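Local atomic coordinates of 2-dehydropantoate 2-reductase (Geobacter metallireducens, PDB entry 3HN2), a protein that probably catalyses the NADPH-dependent reduction of ketopantoate (2-dehydropantoate) to pantoate in the pathway to pantothenate. Residues Leu15-Leu20 with Ala169-Arg174; Met70-Val75 with Ala163-Gln168. One frame throughout, in Å; residues are numbered along the deposited sequence.

Interaction 1. Residues Leu15-Leu20 with Ala169-Arg174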
loop_
_atom_site.group_PDB
_atom_site.type_symbol
_atom_site.label_atom_id
_atom_site.label_comp_id
_atom_site.label_asym_id
_atom_site.label_seq_id
_atom_site.Cartn_x
_atom_site.Cartn_y
_atom_site.Cartn_z
ATOM N N LEU A 15 -3.428 -6.843 21.927
ATOM C CA LEU A 15 -2.425 -6.179 22.746
ATOM C C LEU A 15 -2.152 -4.771 22.240
ATOM O O LEU A 15 -2.162 -3.825 23.027
ATOM C CB LEU A 15 -1.129 -6.992 22.794
ATOM C CG LEU A 15 -1.034 -8.235 23.686
ATOM C CD1 LEU A 15 0.319 -8.897 23.511
ATOM C CD2 LEU A 15 -1.264 -7.909 25.156
ATOM N N TYR A 16 -1.931 -4.647 20.929
ATOM C CA TYR A 16 -1.637 -3.365 20.276
ATOM C C TYR A 16 -2.707 -2.309 20.518
ATOM O O TYR A 16 -2.390 -1.185 20.898
ATOM C CB TYR A 16 -1.426 -3.561 18.772
ATOM C CG TYR A 16 -1.266 -2.280 17.979
ATOM C CD1 TYR A 16 -0.123 -1.487 18.108
ATOM C CD2 TYR A 16 -2.250 -1.869 17.081
ATOM C CE1 TYR A 16 0.027 -0.310 17.372
ATOM C CE2 TYR A 16 -2.107 -0.699 16.335
ATOM C CZ TYR A 16 -0.965 0.073 16.484
ATOM O OH TYR A 16 -0.827 1.232 15.752
ATOM N N TYR A 17 -3.965 -2.678 20.302
ATOM C CA TYR A 17 -5.073 -1.752 20.512
ATOM C C TYR A 17 -5.313 -1.441 21.984
ATOM O O TYR A 17 -5.596 -0.299 22.336
ATOM C CB TYR A 17 -6.352 -2.255 19.839
ATOM C CG TYR A 17 -6.319 -2.149 18.332
ATOM C CD1 TYR A 17 -5.849 -0.997 17.698
ATOM C CD2 TYR A 17 -6.768 -3.199 17.536
ATOM C CE1 TYR A 17 -5.817 -0.900 16.309
ATOM C CE2 TYR A 17 -6.744 -3.113 16.151
ATOM C CZ TYR A 17 -6.271 -1.963 15.544
ATOM O OH TYR A 17 -6.254 -1.888 14.172
ATOM N N GLY A 18 -5.170 -2.452 22.834
ATOM C CA GLY A 18 -5.313 -2.273 24.278
ATOM C C GLY A 18 -4.228 -1.399 24.878
ATOM O O GLY A 18 -4.491 -0.621 25.800
ATOM N N ALA A 19 -3.011 -1.530 24.353
ATOM C CA ALA A 19 -1.878 -0.719 24.791
ATOM C C ALA A 19 -2.049 0.737 24.393
ATOM O O ALA A 19 -1.677 1.628 25.150
ATOM C CB ALA A 19 -0.578 -1.263 24.240
ATOM N N LEU A 20 -2.618 0.970 23.212
ATOM C CA LEU A 20 -2.918 2.324 22.762
ATOM C C LEU A 20 -4.088 2.913 23.547
ATOM O O LEU A 20 -4.112 4.117 23.825
ATOM C CB LEU A 20 -3.212 2.363 21.258
ATOM C CG LEU A 20 -2.096 2.059 20.249
ATOM C CD1 LEU A 20 -2.654 2.161 18.846
ATOM C CD2 LEU A 20 -0.879 2.967 20.399
ATOM N N ALA A 169 -7.148 7.872 20.919
ATOM C CA ALA A 169 -6.016 7.004 21.211
ATOM C C ALA A 169 -5.026 6.943 20.051
ATOM O O ALA A 169 -4.002 6.276 20.147
ATOM C CB ALA A 169 -6.506 5.607 21.571
ATOM N N GLY A 170 -5.338 7.641 18.961
ATOM C CA GLY A 170 -4.443 7.717 17.807
ATOM C C GLY A 170 -4.698 6.652 16.759
ATOM O O GLY A 170 -3.847 6.400 15.899
ATOM N N VAL A 171 -5.871 6.021 16.840
ATOM C CA VAL A 171 -6.297 5.026 15.859
ATOM C C VAL A 171 -7.204 5.712 14.841
ATOM O O VAL A 171 -8.191 6.350 15.216
ATOM C CB VAL A 171 -7.036 3.827 16.529
ATOM C CG1 VAL A 171 -7.409 2.756 15.501
ATOM C CG2 VAL A 171 -6.182 3.214 17.629
ATOM N N ASP A 172 -6.854 5.598 13.561
ATOM C CA ASP A 172 -7.673 6.149 12.484
ATOM C C ASP A 172 -8.962 5.335 12.382
ATOM O O ASP A 172 -8.974 4.229 11.851
ATOM C CB ASP A 172 -6.894 6.138 11.165
ATOM C CG ASP A 172 -7.629 6.842 10.045
ATOM O OD1 ASP A 172 -7.981 6.168 9.057
ATOM O OD2 ASP A 172 -7.854 8.069 10.143
ATOM N N CYS A 173 -10.048 5.875 12.920
ATOM C CA CYS A 173 -11.252 5.072 13.122
ATOM C C CYS A 173 -12.484 5.637 12.429
ATOM O O CYS A 173 -12.903 6.761 12.703
ATOM C CB CYS A 173 -11.509 4.886 14.610
ATOM S SG CYS A 173 -12.737 3.633 14.979
ATOM N N ARG A 174 -13.055 4.841 11.531
ATOM C CA ARG A 174 -14.196 5.253 10.717
ATOM C C ARG A 174 -15.489 4.587 11.229
ATOM O O ARG A 174 -15.462 3.832 12.198
ATOM C CB ARG A 174 -13.906 4.932 9.235
ATOM C CG ARG A 174 -14.723 5.705 8.188
ATOM C CD ARG A 174 -14.764 7.209 8.450
ATOM N NE ARG A 174 -16.084 7.769 8.158
ATOM C CZ ARG A 174 -16.978 8.132 9.080
ATOM N NH1 ARG A 174 -18.153 8.625 8.706
ATOM N NH2 ARG A 174 -16.702 8.011 10.374
#

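Interaction 2. Residues Met70-Val75 with Ala163-Gln168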
loop_
_atom_site.group_PDB
_atom_site.type_symbol
_atom_site.label_atom_id
_atom_site.label_comp_id
_atom_site.label_asym_id
_atom_site.label_seq_id
_atom_site.Cartn_x
_atom_site.Cartn_y
_atom_site.Cartn_z
ATOM N N MET A 70 -17.692 -5.340 32.985
ATOM C CA MET A 70 -16.993 -4.292 32.240
ATOM C C MET A 70 -17.991 -3.418 31.470
ATOM O O MET A 70 -19.184 -3.717 31.432
ATOM C CB MET A 70 -15.992 -4.924 31.264
ATOM C CG MET A 70 -14.864 -5.728 31.907
ATOM S SD MET A 70 -13.371 -4.766 32.246
ATOM C CE MET A 70 -13.621 -4.311 33.964
ATOM N N ASP A 71 -17.504 -2.335 30.868
ATOM C CA ASP A 71 -18.324 -1.516 29.972
ATOM C C ASP A 71 -18.192 -2.001 28.532
ATOM O O ASP A 71 -19.171 -2.055 27.785
ATOM C CB ASP A 71 -17.922 -0.039 30.053
ATOM C CG ASP A 71 -18.357 0.622 31.349
ATOM O OD1 ASP A 71 -19.480 0.344 31.829
ATOM O OD2 ASP A 71 -17.572 1.435 31.883
ATOM N N LEU A 72 -16.966 -2.352 28.160
ATOM C CA LEU A 72 -16.643 -2.803 26.819
ATOM C C LEU A 72 -15.678 -3.976 26.881
ATOM O O LEU A 72 -14.700 -3.941 27.630
ATOM C CB LEU A 72 -16.016 -1.655 26.018
ATOM C CG LEU A 72 -15.448 -1.945 24.623
ATOM C CD1 LEU A 72 -16.554 -2.268 23.632
ATOM C CD2 LEU A 72 -14.633 -0.769 24.136
ATOM N N VAL A 73 -15.956 -5.022 26.105
ATOM C CA VAL A 73 -14.961 -6.071 25.908
ATOM C C VAL A 73 -14.532 -6.184 24.442
ATOM O O VAL A 73 -15.336 -6.498 23.563
ATOM C CB VAL A 73 -15.365 -7.440 26.562
ATOM C CG1 VAL A 73 -16.839 -7.726 26.406
ATOM C CG2 VAL A 73 -14.514 -8.592 26.015
ATOM N N LEU A 74 -13.263 -5.865 24.195
ATOM C CA LEU A 74 -12.628 -6.069 22.893
ATOM C C LEU A 74 -12.230 -7.518 22.741
ATOM O O LEU A 74 -11.332 -7.988 23.437
ATOM C CB LEU A 74 -11.360 -5.234 22.782
ATOM C CG LEU A 74 -11.263 -4.086 21.790
ATOM C CD1 LEU A 74 -11.932 -2.855 22.359
ATOM C CD2 LEU A 74 -9.792 -3.820 21.521
ATOM N N VAL A 75 -12.902 -8.225 21.839
ATOM C CA VAL A 75 -12.521 -9.587 21.502
ATOM C C VAL A 75 -11.495 -9.558 20.351
ATOM O O VAL A 75 -11.784 -9.072 19.254
ATOM C CB VAL A 75 -13.748 -10.444 21.140
ATOM C CG1 VAL A 75 -13.353 -11.896 20.974
ATOM C CG2 VAL A 75 -14.825 -10.323 22.220
ATOM N N ALA A 163 -15.933 5.280 18.234
ATOM C CA ALA A 163 -15.106 5.868 17.180
ATOM C C ALA A 163 -14.248 7.009 17.711
ATOM O O ALA A 163 -13.056 7.090 17.393
ATOM C CB ALA A 163 -15.975 6.357 16.033
ATOM N N ALA A 164 -14.864 7.873 18.522
ATOM C CA ALA A 164 -14.172 8.982 19.179
ATOM C C ALA A 164 -13.092 8.464 20.121
ATOM O O ALA A 164 -11.965 8.965 20.114
ATOM C CB ALA A 164 -15.160 9.861 19.934
ATOM N N MET A 165 -13.450 7.445 20.905
ATOM C CA MET A 165 -12.545 6.799 21.856
ATOM C C MET A 165 -11.277 6.251 21.186
ATOM O O MET A 165 -10.178 6.420 21.715
ATOM C CB MET A 165 -13.284 5.685 22.611
ATOM C CG MET A 165 -12.469 5.006 23.693
ATOM S SD MET A 165 -12.987 3.305 23.938
ATOM C CE MET A 165 -14.302 3.533 25.143
ATOM N N PHE A 166 -11.437 5.608 20.029
ATOM C CA PHE A 166 -10.283 5.128 19.252
ATOM C C PHE A 166 -9.445 6.250 18.649
ATOM O O PHE A 166 -8.224 6.196 18.711
ATOM C CB PHE A 166 -10.703 4.156 18.153
ATOM C CG PHE A 166 -10.902 2.748 18.630
ATOM C CD1 PHE A 166 -9.813 1.964 18.996
ATOM C CD2 PHE A 166 -12.176 2.200 18.697
ATOM C CE1 PHE A 166 -9.990 0.659 19.433
ATOM C CE2 PHE A 166 -12.363 0.896 19.129
ATOM C CZ PHE A 166 -11.267 0.121 19.496
ATOM N N ARG A 167 -10.109 7.255 18.073
ATOM C CA ARG A 167 -9.435 8.412 17.462
ATOM C C ARG A 167 -8.632 9.233 18.469
ATOM O O ARG A 167 -7.566 9.755 18.135
ATOM C CB ARG A 167 -10.428 9.306 16.716
ATOM C CG ARG A 167 -10.901 8.741 15.374
ATOM C CD ARG A 167 -11.699 9.766 14.564
ATOM N NE ARG A 167 -12.952 10.149 15.221
ATOM C CZ ARG A 167 -14.165 9.715 14.874
ATOM N NH1 ARG A 167 -15.232 10.130 15.547
ATOM N NH2 ARG A 167 -14.321 8.873 13.862
ATOM N N GLN A 168 -9.147 9.327 19.698
ATOM C CA GLN A 168 -8.433 9.925 20.832
ATOM C C GLN A 168 -7.143 9.180 21.167
ATOM O O GLN A 168 -6.173 9.780 21.636
ATOM C CB GLN A 168 -9.331 9.940 22.070
ATOM C CG GLN A 168 -10.310 11.102 22.132
ATOM C CD GLN A 168 -9.664 12.387 22.611
ATOM O OE1 GLN A 168 -8.984 12.408 23.639
ATOM N NE2 GLN A 168 -9.876 13.469 21.868
#

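Interaction 1. Residues Leu15-Leu20 with Ala169-Arg174
Val171 meets Tyr17 and Leu20 with one methyl each, dividing its isopropyl group between two side chains one turn apart on helix 14-23. Its CG1 lies anti to the backbone N (chi1 -177°) and takes the tyrosine, 4.1 Å from Tyr17 CE1, the two side chains running nearly perpendicular and the methyl coming to the ring at a slant. CG2, anti to the carbonyl carbon, meets the leucine instead, with Val171 CG2 3.9 Å from Leu20 CD1. That same leucine methyl also lies over the rim of one face of the Tyr16 ring, 3.6 Å above its plane, so Leu20 CD1 touches both an aromatic face of its own helix and the valine of the facing segment. Helix 14-23 is the first helix of the Rossmann-type nucleotide-binding domain. It follows strand 5-8 and a GxGxxG-like turn that is consistent with a site for NADPH, and the Tyr17 side chain lies near this turn without touching it. The facing segment is the link from helix 157-168 to strand 173-175. A Schellman motif ends the helix, Gly170 supplying the positive phi (92°); the residues before and after this glycine, Ala169 and Val171, both project toward helix 14-23. Ala169 comes closest, its CB packing 3.6 Å from the backbone Leu20 O, an oxygen hydrogen-bonded to Ser24 OG. Beyond the valine, the phenol of Tyr17 reaches strand 142-150, where its OH is hydrogen-bonded to Gly144 O, while Ile146 of that strand touches both Tyr17 and Val171.

Interaction 2. Residues Met70-Val75 with Ala163-Gln168
Met165 is the first residue of 163-168 to reach the strand, touching Leu72 with its sulfur. Its CG is anti to the backbone N (chi1 -176°), which carries the thioether out from the helix until Met165 SD lies 4.4 Å from Leu72 CD2, a loose van der Waals approach. Phe166 follows and makes the second touch, to Leu74. Although its CB does not point straight at the strand, CG stands anti to the carbonyl carbon (chi1 -82°) and the ring swings across, bringing Phe166 CZ to 4.2 Å from Leu74 CD1. The two side chains pass one another in opposite directions, and the methyl meets the ring obliquely. Next along, Arg167 turns back over its own helix, a face of its guanidinium above Ala163 O, and its NH2 is hydrogen-bonded to Cys173 O. Leu72 and Leu74, alternate residues of one strand, share a face of the sheet and receive consecutive residues of the helix. The backbones stay well apart, with 11.6 Å between Leu72 CA and Met165 CA, so long side chains bridge the gap. Helix 157-168 packs on one face of the Rossmann-type sheet: strand 72-75 runs between strands 5-8 and 98-101, Leu100 of the latter touches Leu72, Leu74 and Phe166, and strand 173-175, the sheet's far edge within this chain, meets Phe166 through Cys173.

How the interactions relate
Taken together, the contacts illustrate how one helix and the turn after it can serve two parts of a Rossmann-type domain. Interaction 2 uses helix 157-168 against the sheet; interaction 1 uses the following link against helix 14-23, and their centres lie 9 Å apart. Both are apolar and largely buried, Met165 alone among the touching residues being partly exposed. Interaction 1 buries more surface, 181 against 115 Å², and includes a methyl-to-backbone approach, whereas interaction 2 joins side chains alone. A backbone link joins the two sites: Val171 N lies 3.0 Å from Phe166 O, a probable hydrogen bond across the helix end.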